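Local coordinates for CRISPR-associated protein,CRISPR-associated endonuclease Cas9 (Corynebacterium diphtheriae, PDB 6JOO) that binds guide RNA and cleaves matching target DNA as the magnesium-dependent CRISPR-associated endonuclease Cas9, at residues K683-L689 against I726-S732; A766-V770 against F853-L859. All blocks are in the same frame, centred on the assembly; numbering follows the deposited sequence.

Interaction 1 (K683-L689 against I726-S732); sequences KASSEAL and IGLFPVS. With nucleotides of chain B; nucleotides of chain C.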
ATOM      1  N   LYS A 683      28.124  11.725 -16.749  1.00 53.85           N
ATOM      2  CA  LYS A 683      26.975  10.975 -17.236  1.00 60.71           C
ATOM      3  C   LYS A 683      27.280   9.495 -17.393  1.00 76.19           C
ATOM      4  O   LYS A 683      26.485   8.770 -17.998  1.00 83.15           O
ATOM      5  CB  LYS A 683      26.485  11.550 -18.567  1.00 61.95           C
ATOM      6  CG  LYS A 683      25.989  12.984 -18.478  1.00 74.64           C
ATOM      7  CD  LYS A 683      25.562  13.523 -19.834  1.00 79.08           C
ATOM      8  CE  LYS A 683      25.139  14.980 -19.738  1.00 85.20           C
ATOM      9  NZ  LYS A 683      24.743  15.533 -21.063  1.00 94.92           N
ATOM     10  N   ALA A 684      28.414   9.036 -16.868  1.00 72.99           N
ATOM     11  CA  ALA A 684      28.771   7.628 -16.951  1.00 79.52           C
ATOM     12  C   ALA A 684      27.717   6.762 -16.275  1.00 83.28           C
ATOM     13  O   ALA A 684      27.146   7.136 -15.248  1.00 84.18           O
ATOM     14  CB  ALA A 684      30.139   7.390 -16.310  1.00 90.19           C
ATOM     15  N   SER A 685      27.471   5.588 -16.854  1.00 77.13           N
ATOM     16  CA  SER A 685      26.400   4.707 -16.402  1.00 75.76           C
ATOM     17  C   SER A 685      26.760   3.896 -15.161  1.00 75.55           C
ATOM     18  O   SER A 685      25.900   3.174 -14.647  1.00 63.56           O
ATOM     19  CB  SER A 685      25.992   3.766 -17.539  1.00 69.18           C
ATOM     20  OG  SER A 685      27.130   3.162 -18.132  1.00 79.97           O
ATOM     21  N   SER A 686      27.991   3.992 -14.665  1.00 77.69           N
ATOM     22  CA  SER A 686      28.379   3.259 -13.469  1.00 57.77           C
ATOM     23  C   SER A 686      29.436   4.054 -12.721  1.00 70.85           C
ATOM     24  O   SER A 686      30.136   4.890 -13.298  1.00 91.21           O
ATOM     25  CB  SER A 686      28.907   1.859 -13.801  1.00 86.11           C
ATOM     26  OG  SER A 686      30.209   1.924 -14.360  1.00 75.35           O
ATOM     27  N   GLU A 687      29.549   3.775 -11.422  1.00 64.45           N
ATOM     28  CA  GLU A 687      30.547   4.463 -10.614  1.00 74.71           C
ATOM     29  C   GLU A 687      31.955   4.004 -10.968  1.00 87.86           C
ATOM     30  O   GLU A 687      32.898   4.805 -10.948  1.00 86.88           O
ATOM     31  CB  GLU A 687      30.267   4.237  -9.131  1.00 86.43           C
ATOM     32  CG  GLU A 687      28.845   4.560  -8.702  1.00 86.39           C
ATOM     33  CD  GLU A 687      28.665   4.458  -7.200  1.00 99.90           C
ATOM     34  OE1 GLU A 687      29.661   4.162  -6.507  1.00111.05           O
ATOM     35  OE2 GLU A 687      27.535   4.674  -6.713  1.00109.82           O
ATOM     36  N   ALA A 688      32.119   2.719 -11.292  1.00 78.71           N
ATOM     37  CA  ALA A 688      33.436   2.219 -11.670  1.00 80.15           C
ATOM     38  C   ALA A 688      33.939   2.900 -12.936  1.00 82.23           C
ATOM     39  O   ALA A 688      35.128   3.217 -13.049  1.00 88.28           O
ATOM     40  CB  ALA A 688      33.390   0.702 -11.856  1.00 79.77           C
ATOM     41  N   LEU A 689      33.046   3.139 -13.898  1.00 73.05           N
ATOM     42  CA  LEU A 689      33.443   3.860 -15.102  1.00 82.28           C
ATOM     43  C   LEU A 689      33.846   5.289 -14.771  1.00 72.26           C
ATOM     44  O   LEU A 689      34.804   5.822 -15.342  1.00 74.36           O
ATOM     45  CB  LEU A 689      32.307   3.844 -16.125  1.00 59.26           C
ATOM     46  CG  LEU A 689      32.531   4.610 -17.429  1.00 74.00           C
ATOM     47  CD1 LEU A 689      33.810   4.157 -18.119  1.00 94.06           C
ATOM     48  CD2 LEU A 689      31.338   4.434 -18.349  1.00 80.25           C
ATOM     49  N   ILE A 726      31.382   2.612 -24.592  1.00102.59           N
ATOM     50  CA  ILE A 726      31.064   2.757 -23.179  1.00 84.24           C
ATOM     51  C   ILE A 726      29.713   3.446 -23.069  1.00 81.06           C
ATOM     52  O   ILE A 726      29.314   4.221 -23.942  1.00 79.53           O
ATOM     53  CB  ILE A 726      32.151   3.535 -22.405  1.00 73.89           C
ATOM     54  CG1 ILE A 726      32.163   5.008 -22.807  1.00 74.64           C
ATOM     55  CG2 ILE A 726      33.518   2.924 -22.656  1.00 83.14           C
ATOM     56  CD1 ILE A 726      33.117   5.839 -21.982  1.00 72.55           C
ATOM     57  N   GLY A 727      28.994   3.145 -21.984  1.00107.75           N
ATOM     58  CA  GLY A 727      27.645   3.646 -21.810  1.00 94.55           C
ATOM     59  C   GLY A 727      27.617   4.940 -21.023  1.00 86.43           C
ATOM     60  O   GLY A 727      28.198   5.033 -19.938  1.00 99.25           O
ATOM     61  N   LEU A 728      26.933   5.940 -21.573  1.00 69.27           N
ATOM     62  CA  LEU A 728      26.731   7.214 -20.905  1.00 69.44           C
ATOM     63  C   LEU A 728      25.246   7.540 -20.885  1.00 68.96           C
ATOM     64  O   LEU A 728      24.500   7.163 -21.794  1.00 57.89           O
ATOM     65  CB  LEU A 728      27.492   8.353 -21.594  1.00 54.36           C
ATOM     66  CG  LEU A 728      28.990   8.178 -21.840  1.00 70.54           C
ATOM     67  CD1 LEU A 728      29.531   9.418 -22.518  1.00 73.75           C
ATOM     68  CD2 LEU A 728      29.736   7.908 -20.547  1.00 57.83           C
ATOM     69  N   PHE A 729      24.824   8.240 -19.846  1.00 79.35           N
ATOM     70  CA  PHE A 729      23.433   8.658 -19.754  1.00 65.24           C
ATOM     71  C   PHE A 729      23.166   9.774 -20.757  1.00 82.08           C
ATOM     72  O   PHE A 729      23.937  10.738 -20.826  1.00 86.43           O
ATOM     73  CB  PHE A 729      23.107   9.128 -18.340  1.00 65.01           C
ATOM     74  CG  PHE A 729      23.099   8.027 -17.321  1.00 74.54           C
ATOM     75  CD1 PHE A 729      22.491   6.813 -17.592  1.00 82.37           C
ATOM     76  CD2 PHE A 729      23.702   8.207 -16.089  1.00 75.48           C
ATOM     77  CE1 PHE A 729      22.483   5.799 -16.650  1.00 67.50           C
ATOM     78  CE2 PHE A 729      23.700   7.200 -15.144  1.00 51.88           C
ATOM     79  CZ  PHE A 729      23.090   5.995 -15.426  1.00 53.73           C
ATOM     80  N   PRO A 730      22.094   9.686 -21.548  1.00 77.79           N
ATOM     81  CA  PRO A 730      21.813  10.742 -22.532  1.00 61.48           C
ATOM     82  C   PRO A 730      21.285  12.026 -21.920  1.00 62.50           C
ATOM     83  O   PRO A 730      21.174  13.029 -22.638  1.00 87.68           O
ATOM     84  CB  PRO A 730      20.762  10.097 -23.440  1.00 73.10           C
ATOM     85  CG  PRO A 730      20.055   9.139 -22.545  1.00 75.96           C
ATOM     86  CD  PRO A 730      21.100   8.600 -21.603  1.00 75.54           C
ATOM     87  N   VAL A 731      20.953  12.032 -20.631  1.00 53.80           N
ATOM     88  CA  VAL A 731      20.387  13.200 -19.976  1.00 46.09           C
ATOM     89  C   VAL A 731      21.256  13.570 -18.782  1.00 46.97           C
ATOM     90  O   VAL A 731      22.022  12.757 -18.262  1.00 59.10           O
ATOM     91  CB  VAL A 731      18.931  12.963 -19.531  1.00 52.06           C
ATOM     92  CG1 VAL A 731      18.042  12.738 -20.741  1.00 56.65           C
ATOM     93  CG2 VAL A 731      18.858  11.773 -18.585  1.00 54.22           C
ATOM     94  N   SER A 732      21.130  14.825 -18.356  1.00 61.70           N
ATOM     95  CA  SER A 732      21.840  15.296 -17.176  1.00 59.10           C
ATOM     96  C   SER A 732      21.182  14.852 -15.879  1.00 60.88           C
ATOM     97  O   SER A 732      21.768  15.041 -14.808  1.00 55.53           O
ATOM     98  CB  SER A 732      21.947  16.823 -17.192  1.00 50.59           C
ATOM     99  OG  SER A 732      22.613  17.284 -18.353  1.00 93.28           O
TER
ATOM    100  P     U B  63      37.842   3.488  -5.403  1.00120.72           P
ATOM    101  OP1   U B  63      39.284   3.160  -5.561  1.00122.95           O
ATOM    102  OP2   U B  63      37.366   4.882  -5.586  1.00116.87           O
ATOM    103  O5'   U B  63      37.010   2.530  -6.369  1.00116.23           O
ATOM    104  C5'   U B  63      35.597   2.665  -6.485  1.00110.70           C
ATOM    105  C4'   U B  63      35.038   1.864  -7.636  1.00106.87           C
ATOM    106  O4'   U B  63      35.696   2.256  -8.874  1.00103.38           O
ATOM    107  C3'   U B  63      35.202   0.348  -7.532  1.00107.10           C
ATOM    108  O3'   U B  63      34.076  -0.274  -8.147  1.00108.29           O
ATOM    109  C2'   U B  63      36.433   0.090  -8.393  1.00105.29           C
ATOM    110  O2'   U B  63      36.534  -1.224  -8.899  1.00106.75           O
ATOM    111  C1'   U B  63      36.225   1.105  -9.506  1.00102.45           C
ATOM    112  N1    U B  63      37.440   1.482 -10.241  1.00 98.71           N
ATOM    113  C2    U B  63      37.584   0.953 -11.509  1.00 97.75           C
ATOM    114  O2    U B  63      36.763   0.198 -12.005  1.00 97.80           O
ATOM    115  N3    U B  63      38.724   1.334 -12.171  1.00 96.59           N
ATOM    116  C4    U B  63      39.711   2.177 -11.703  1.00 95.40           C
ATOM    117  O4    U B  63      40.685   2.427 -12.419  1.00 94.72           O
ATOM    118  C5    U B  63      39.484   2.687 -10.383  1.00 94.91           C
ATOM    119  C6    U B  63      38.382   2.332  -9.712  1.00 96.37           C
TER
ATOM    120  P    DA C   5      17.756  17.040 -16.556  1.00 67.77           P
ATOM    121  OP1  DA C   5      18.185  15.901 -17.395  1.00 69.84           O
ATOM    122  OP2  DA C   5      18.696  17.608 -15.568  1.00 65.75           O
ATOM    123  O5'  DA C   5      17.285  18.192 -17.544  1.00 70.45           O
ATOM    124  C5'  DA C   5      16.272  17.924 -18.489  1.00 71.61           C
ATOM    125  C4'  DA C   5      15.808  19.207 -19.145  1.00 75.72           C
ATOM    126  O4'  DA C   5      15.020  19.974 -18.208  1.00 76.54           O
ATOM    127  C3'  DA C   5      16.927  20.122 -19.634  1.00 77.59           C
ATOM    128  O3'  DA C   5      16.751  20.373 -21.013  1.00 82.58           O
ATOM    129  C2'  DA C   5      16.781  21.398 -18.788  1.00 77.10           C
ATOM    130  C1'  DA C   5      15.333  21.339 -18.321  1.00 76.58           C
ATOM    131  N9   DA C   5      15.123  21.944 -17.005  1.00 75.28           N
ATOM    132  C8   DA C   5      15.894  21.757 -15.894  1.00 73.81           C
ATOM    133  N7   DA C   5      15.470  22.403 -14.835  1.00 72.39           N
ATOM    134  C5   DA C   5      14.332  23.057 -15.274  1.00 72.96           C
ATOM    135  C6   DA C   5      13.420  23.912 -14.622  1.00 72.02           C
ATOM    136  N6   DA C   5      13.526  24.262 -13.335  1.00 70.09           N
ATOM    137  N1   DA C   5      12.390  24.396 -15.345  1.00 74.06           N
ATOM    138  C2   DA C   5      12.287  24.045 -16.632  1.00 75.59           C
ATOM    139  N3   DA C   5      13.079  23.250 -17.355  1.00 76.31           N
ATOM    140  C4   DA C   5      14.096  22.784 -16.611  1.00 75.13           C
TER

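Interaction 2 (A766-V770 against F853-L859); sequences AMLRV and FFSPSKL. With nucleotides of chain C; nucleotides of chain D.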
ATOM      1  N   ALA A 766      25.377  25.579   0.897  1.00 58.97           N
ATOM      2  CA  ALA A 766      25.015  24.687  -0.192  1.00 51.63           C
ATOM      3  C   ALA A 766      24.230  23.505   0.360  1.00 68.42           C
ATOM      4  O   ALA A 766      24.092  23.329   1.574  1.00 60.13           O
ATOM      5  CB  ALA A 766      26.259  24.198  -0.943  1.00 60.63           C
HETATM    6  N   MSE A 767      23.738  22.674  -0.552  1.00 89.36           N
HETATM    7  CA  MSE A 767      22.853  21.577  -0.186  1.00 56.89           C
HETATM    8  C   MSE A 767      23.163  20.318  -0.988  1.00 52.51           C
HETATM    9  O   MSE A 767      23.407  20.381  -2.192  1.00 84.35           O
HETATM   10  CB  MSE A 767      21.400  21.995  -0.399  1.00 49.96           C
HETATM   11  CG  MSE A 767      20.388  20.890  -0.206  1.00 71.81           C
HETATM   12 SE   MSE A 767      18.688  21.333  -1.043  1.00 87.98          SE
HETATM   13  CE  MSE A 767      17.536  21.038   0.494  1.00 79.24           C
ATOM     14  N   LEU A 768      23.151  19.173  -0.315  1.00 57.37           N
ATOM     15  CA  LEU A 768      23.403  17.879  -0.942  1.00 62.24           C
ATOM     16  C   LEU A 768      22.147  17.030  -0.809  1.00 65.55           C
ATOM     17  O   LEU A 768      21.769  16.643   0.302  1.00 69.98           O
ATOM     18  CB  LEU A 768      24.602  17.187  -0.301  1.00 68.93           C
ATOM     19  CG  LEU A 768      24.800  15.719  -0.676  1.00 63.25           C
ATOM     20  CD1 LEU A 768      25.079  15.586  -2.160  1.00 42.49           C
ATOM     21  CD2 LEU A 768      25.926  15.115   0.145  1.00 80.75           C
ATOM     22  N   ARG A 769      21.503  16.737  -1.936  1.00 49.91           N
ATOM     23  CA  ARG A 769      20.299  15.914  -1.951  1.00 56.10           C
ATOM     24  C   ARG A 769      20.713  14.450  -2.050  1.00 55.93           C
ATOM     25  O   ARG A 769      21.228  14.014  -3.083  1.00 71.02           O
ATOM     26  CB  ARG A 769      19.391  16.312  -3.110  1.00 43.42           C
ATOM     27  CG  ARG A 769      18.975  17.772  -3.091  1.00 42.57           C
ATOM     28  CD  ARG A 769      18.059  18.094  -4.257  1.00 55.08           C
ATOM     29  NE  ARG A 769      18.661  17.771  -5.546  1.00 58.17           N
ATOM     30  CZ  ARG A 769      18.060  17.964  -6.715  1.00 59.31           C
ATOM     31  NH1 ARG A 769      16.841  18.483  -6.756  1.00 58.24           N
ATOM     32  NH2 ARG A 769      18.674  17.636  -7.842  1.00 67.64           N
ATOM     33  N   VAL A 770      20.484  13.693  -0.983  1.00 63.98           N
ATOM     34  CA  VAL A 770      20.955  12.314  -0.898  1.00 55.48           C
ATOM     35  C   VAL A 770      19.880  11.383  -1.445  1.00 60.81           C
ATOM     36  O   VAL A 770      18.767  11.319  -0.912  1.00 45.41           O
ATOM     37  CB  VAL A 770      21.324  11.940   0.543  1.00 50.06           C
ATOM     38  CG1 VAL A 770      22.002  10.577   0.569  1.00 56.99           C
ATOM     39  CG2 VAL A 770      22.222  13.007   1.150  1.00 57.70           C
ATOM     40  N   PHE A 853      12.726  19.124  -2.343  1.00 57.37           N
ATOM     41  CA  PHE A 853      14.053  19.628  -2.690  1.00 58.00           C
ATOM     42  C   PHE A 853      14.007  19.906  -4.191  1.00 50.20           C
ATOM     43  O   PHE A 853      14.226  19.014  -5.011  1.00 64.21           O
ATOM     44  CB  PHE A 853      15.136  18.632  -2.320  1.00 68.03           C
ATOM     45  CG  PHE A 853      15.006  18.088  -0.927  1.00 80.08           C
ATOM     46  CD1 PHE A 853      14.661  18.919   0.123  1.00 75.17           C
ATOM     47  CD2 PHE A 853      15.215  16.742  -0.671  1.00 72.61           C
ATOM     48  CE1 PHE A 853      14.534  18.428   1.405  1.00 72.90           C
ATOM     49  CE2 PHE A 853      15.090  16.241   0.612  1.00 60.19           C
ATOM     50  CZ  PHE A 853      14.749  17.086   1.652  1.00 70.78           C
ATOM     51  N   PHE A 854      13.710  21.158  -4.541  1.00 54.75           N
ATOM     52  CA  PHE A 854      13.323  21.487  -5.910  1.00 62.65           C
ATOM     53  C   PHE A 854      14.475  21.279  -6.884  1.00 58.05           C
ATOM     54  O   PHE A 854      14.380  20.479  -7.820  1.00 68.58           O
ATOM     55  CB  PHE A 854      12.816  22.929  -5.963  1.00 66.73           C
ATOM     56  CG  PHE A 854      12.183  23.307  -7.273  1.00 70.74           C
ATOM     57  CD1 PHE A 854      10.885  22.918  -7.566  1.00 73.46           C
ATOM     58  CD2 PHE A 854      12.878  24.062  -8.206  1.00 72.63           C
ATOM     59  CE1 PHE A 854      10.296  23.266  -8.766  1.00 74.67           C
ATOM     60  CE2 PHE A 854      12.293  24.413  -9.407  1.00 66.48           C
ATOM     61  CZ  PHE A 854      11.000  24.015  -9.687  1.00 65.04           C
ATOM     62  N   SER A 855      15.564  22.008  -6.689  1.00 69.59           N
ATOM     63  CA  SER A 855      16.722  21.920  -7.563  1.00 65.19           C
ATOM     64  C   SER A 855      17.939  21.532  -6.729  1.00 71.22           C
ATOM     65  O   SER A 855      17.847  21.458  -5.495  1.00 84.08           O
ATOM     66  CB  SER A 855      16.952  23.256  -8.268  1.00 75.58           C
ATOM     67  OG  SER A 855      17.687  24.123  -7.426  1.00 77.46           O
ATOM     68  N   PRO A 856      19.092  21.268  -7.353  1.00 44.59           N
ATOM     69  CA  PRO A 856      20.330  21.102  -6.572  1.00 56.18           C
ATOM     70  C   PRO A 856      20.742  22.340  -5.795  1.00 54.37           C
ATOM     71  O   PRO A 856      21.748  22.291  -5.079  1.00 70.21           O
ATOM     72  CB  PRO A 856      21.377  20.749  -7.639  1.00 49.84           C
ATOM     73  CG  PRO A 856      20.578  20.199  -8.791  1.00 48.13           C
ATOM     74  CD  PRO A 856      19.255  20.881  -8.767  1.00 39.77           C
ATOM     75  N   SER A 857      19.976  23.424  -5.882  1.00 54.04           N
ATOM     76  CA  SER A 857      20.304  24.666  -5.199  1.00 65.68           C
ATOM     77  C   SER A 857      19.080  25.390  -4.655  1.00 75.04           C
ATOM     78  O   SER A 857      19.218  26.515  -4.161  1.00 63.42           O
ATOM     79  CB  SER A 857      21.062  25.604  -6.150  1.00 61.43           C
ATOM     80  OG  SER A 857      20.343  25.767  -7.357  1.00 71.05           O
ATOM     81  N   LYS A 858      17.895  24.788  -4.730  1.00 69.01           N
ATOM     82  CA  LYS A 858      16.657  25.444  -4.343  1.00 63.25           C
ATOM     83  C   LYS A 858      15.823  24.512  -3.484  1.00 54.48           C
ATOM     84  O   LYS A 858      15.804  23.300  -3.696  1.00 64.27           O
ATOM     85  CB  LYS A 858      15.832  25.879  -5.559  1.00 45.39           C
ATOM     86  CG  LYS A 858      16.433  27.023  -6.333  1.00 68.07           C
ATOM     87  CD  LYS A 858      15.696  27.261  -7.635  1.00 74.69           C
ATOM     88  CE  LYS A 858      16.108  28.590  -8.244  1.00 77.14           C
ATOM     89  NZ  LYS A 858      17.589  28.759  -8.261  1.00108.68           N
ATOM     90  N   LEU A 859      15.134  25.104  -2.517  1.00 55.32           N
ATOM     91  CA  LEU A 859      14.166  24.423  -1.674  1.00 51.13           C
ATOM     92  C   LEU A 859      12.756  24.672  -2.188  1.00 61.81           C
ATOM     93  O   LEU A 859      12.487  25.666  -2.865  1.00 68.23           O
ATOM     94  CB  LEU A 859      14.271  24.910  -0.232  1.00 53.54           C
ATOM     95  CG  LEU A 859      15.183  24.118   0.687  1.00 55.47           C
ATOM     96  CD1 LEU A 859      15.435  24.917   1.944  1.00 62.65           C
ATOM     97  CD2 LEU A 859      14.516  22.798   1.016  1.00 62.73           C
TER
ATOM     98  P    DT C   4      15.788  17.001  -9.994  1.00 63.03           P
ATOM     99  OP1  DT C   4      16.914  16.059  -9.824  1.00 62.70           O
ATOM    100  OP2  DT C   4      15.851  18.352  -9.401  1.00 67.61           O
ATOM    101  O5'  DT C   4      15.505  17.146 -11.559  1.00 67.23           O
ATOM    102  C5'  DT C   4      15.384  15.980 -12.359  1.00 66.29           C
ATOM    103  C4'  DT C   4      15.078  16.337 -13.804  1.00 69.03           C
ATOM    104  O4'  DT C   4      13.841  17.093 -13.877  1.00 70.11           O
ATOM    105  C3'  DT C   4      16.140  17.178 -14.507  1.00 70.57           C
ATOM    106  O3'  DT C   4      16.410  16.634 -15.783  1.00 72.81           O
ATOM    107  C2'  DT C   4      15.504  18.567 -14.605  1.00 71.65           C
ATOM    108  C1'  DT C   4      14.025  18.231 -14.694  1.00 72.14           C
ATOM    109  N1   DT C   4      13.127  19.324 -14.185  1.00 72.82           N
ATOM    110  C2   DT C   4      12.236  19.933 -15.041  1.00 75.21           C
ATOM    111  O2   DT C   4      12.133  19.639 -16.219  1.00 77.74           O
ATOM    112  N3   DT C   4      11.463  20.909 -14.465  1.00 75.30           N
ATOM    113  C4   DT C   4      11.488  21.326 -13.145  1.00 74.33           C
ATOM    114  O4   DT C   4      10.751  22.212 -12.720  1.00 74.66           O
ATOM    115  C5   DT C   4      12.440  20.647 -12.303  1.00 72.98           C
ATOM    116  C7   DT C   4      12.560  21.013 -10.853  1.00 71.83           C
ATOM    117  C6   DT C   4      13.204  19.692 -12.857  1.00 72.31           C
ATOM    118  P    DG C   3      10.797  17.792  -5.079  1.00 59.54           P
ATOM    119  OP1  DG C   3      11.787  17.418  -4.041  1.00 57.12           O
ATOM    120  OP2  DG C   3      10.186  19.136  -5.031  1.00 62.27           O
ATOM    121  O5'  DG C   3      11.423  17.615  -6.548  1.00 63.33           O
ATOM    122  C5'  DG C   3      12.344  16.557  -6.829  1.00 62.82           C
ATOM    123  C4'  DG C   3      12.348  16.212  -8.317  1.00 66.05           C
ATOM    124  O4'  DG C   3      11.030  16.414  -8.855  1.00 67.35           O
ATOM    125  C3'  DG C   3      13.299  17.038  -9.172  1.00 67.59           C
ATOM    126  O3'  DG C   3      14.472  16.287  -9.418  1.00 67.90           O
ATOM    127  C2'  DG C   3      12.539  17.286 -10.477  1.00 70.81           C
ATOM    128  C1'  DG C   3      11.093  16.904 -10.171  1.00 70.64           C
ATOM    129  N9   DG C   3      10.173  18.025 -10.271  1.00 73.96           N
ATOM    130  C8   DG C   3       9.691  18.787  -9.237  1.00 74.61           C
ATOM    131  N7   DG C   3       8.880  19.730  -9.623  1.00 77.09           N
ATOM    132  C5   DG C   3       8.822  19.584 -11.004  1.00 77.76           C
ATOM    133  C6   DG C   3       8.100  20.324 -11.971  1.00 78.70           C
ATOM    134  O6   DG C   3       7.343  21.287 -11.794  1.00 79.27           O
ATOM    135  N1   DG C   3       8.321  19.843 -13.255  1.00 79.51           N
ATOM    136  C2   DG C   3       9.136  18.783 -13.567  1.00 79.32           C
ATOM    137  N2   DG C   3       9.222  18.464 -14.864  1.00 81.37           N
ATOM    138  N3   DG C   3       9.818  18.082 -12.673  1.00 77.21           N
ATOM    139  C4   DG C   3       9.613  18.537 -11.416  1.00 76.62           C
TER
ATOM    140  P    DA D   2      15.662  33.918  -5.195  1.00 76.35           P
ATOM    141  OP1  DA D   2      15.013  34.772  -4.177  1.00 75.51           O
ATOM    142  OP2  DA D   2      15.867  32.473  -4.944  1.00 78.30           O
ATOM    143  O5'  DA D   2      14.841  34.064  -6.554  1.00 77.53           O
ATOM    144  C5'  DA D   2      14.311  35.318  -6.933  1.00 77.03           C
ATOM    145  C4'  DA D   2      13.671  35.227  -8.305  1.00 76.79           C
ATOM    146  O4'  DA D   2      14.581  34.573  -9.218  1.00 75.02           O
ATOM    147  C3'  DA D   2      12.364  34.434  -8.355  1.00 77.65           C
ATOM    148  O3'  DA D   2      11.318  35.264  -8.820  1.00 79.73           O
ATOM    149  C2'  DA D   2      12.640  33.271  -9.321  1.00 76.44           C
ATOM    150  C1'  DA D   2      13.863  33.742 -10.094  1.00 75.66           C
ATOM    151  N9   DA D   2      14.750  32.649 -10.494  1.00 75.64           N
ATOM    152  C8   DA D   2      15.675  32.027  -9.707  1.00 75.26           C
ATOM    153  N7   DA D   2      16.343  31.080 -10.319  1.00 75.34           N
ATOM    154  C5   DA D   2      15.822  31.077 -11.599  1.00 75.80           C
ATOM    155  C6   DA D   2      16.113  30.298 -12.737  1.00 76.10           C
ATOM    156  N6   DA D   2      17.039  29.333 -12.749  1.00 75.96           N
ATOM    157  N1   DA D   2      15.412  30.548 -13.862  1.00 76.56           N
ATOM    158  C2   DA D   2      14.486  31.513 -13.841  1.00 76.75           C
ATOM    159  N3   DA D   2      14.123  32.311 -12.833  1.00 76.45           N
ATOM    160  C4   DA D   2      14.838  32.039 -11.730  1.00 76.00           C
TER

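Interaction 1 (K683-L689 against I726-S732)
G727 O accepts two bonds from one residue: S685 OG at 2.8 Å and S685 N at 3.2 Å. Both donors stand above the same face of the carbonyl plane, neither on a lone pair. They mark the end of a minimal antiparallel bridge in the Cas9 beta-hairpin domain, in the C-terminal part of the fused chain. A684 and L728 form the non-hydrogen-bonded pair of this bridge, and on its far side F729 N donates to K683 O with an N-H...O angle of 176°. The backbone bonds of this strand alternate: I726 and L728 pair with V670 and S668, while G727 O and F729 N serve 683-685. S685 reaches G727 O with its side chain because chi1 of 49° places OG between its own backbone N and carbonyl carbon.

The F729 ring then takes S685 CA over one face, 4.0 Å from the ring centroid and offset toward the rim, a CH-pi contact. Next in the chain, S686 is the N-cap of helix 687-694, its OG accepting from L689 N at 3.1 Å. L689 points back at the strand; its CD2 branch lies 3.6 Å from G727 O and also meets I726 CB and L728 CD2. The helix start faces RNA, with A688 CB 3.4 Å from O2 of U63 of chain B. At the other end, the K683 chain, extended beyond CG, runs alongside the backbone from F729 to S732: CD lies 3.4 Å from F729 O, and CE passes 3.7 Å from S732 OG.

Interaction 2 (A766-V770 against F853-L859)
R769 lays its guanidinium flat over the S855-P856 peptide, with P856 N 3.5 Å above the plane and over its centre, and the P856 ring atoms CG and CD lie close to NH2. Before that, CD slides past F853 CB, the two side chains running in opposite directions. The bend at chi3 (-57°) turns the end group so that two acceptors fall at its edge, in plane. NH1 donates to OP2 of DT4 of chain C at 2.8 Å, with an N-H...O angle of 160°. It also donates to F853 O at 3.2 Å, but from 49° out of that carbonyl's plane. NH2 adds weak bonds to both OP1 and OP2 of the same phosphate. Face and edge contacts together fix the rotation of the guanidinium, and its positive charge would be expected to offset the phosphate.

Selenomethionine M767, two residues earlier and on the same side of strand 764-771, sends its methyl CE across two side chains at about right angles, 3.5 Å from L859 CD2 and 3.6 Å from F853 CD1. V892 of helix 892-898 also touches the selenomethionine.

Between the two strands of the second segment, S855 OG accepts from S857 N at 2.8 Å, an ST turn. F853 N donates to OP1 of DG3 of chain C, and the F854 ring carries the C7 methyl of DT4 over one face, 3.6 Å above its plane. In the C-terminal part of the fused chain, a Topo-homology strand thus packs on the 847-855/858-863 beta hairpin of the C-terminal domain, and both contact the DNA backbone, consistent with the PAM-interacting region of Cas9 enzymes.

Both segments of interaction 1 precede those of interaction 2 in sequence; the centres are about 22 Å apart and the nearest atoms about 8 Å, so the two do not meet directly. What joins them is the DNA strand of chain C. Interaction 2 meets the consecutive nucleotides DG3 and DT4, and the next one, DA5, brings its phosphate beside V731 and S732 of 726-732, S732 N standing 3.3 Å from OP1. At its opposite end interaction 1 faces the RNA of chain B. The bound zinc ion, with H712 and H719 as ligands, is about 13 Å from the side chain of I726, so it takes no direct part in interaction 1.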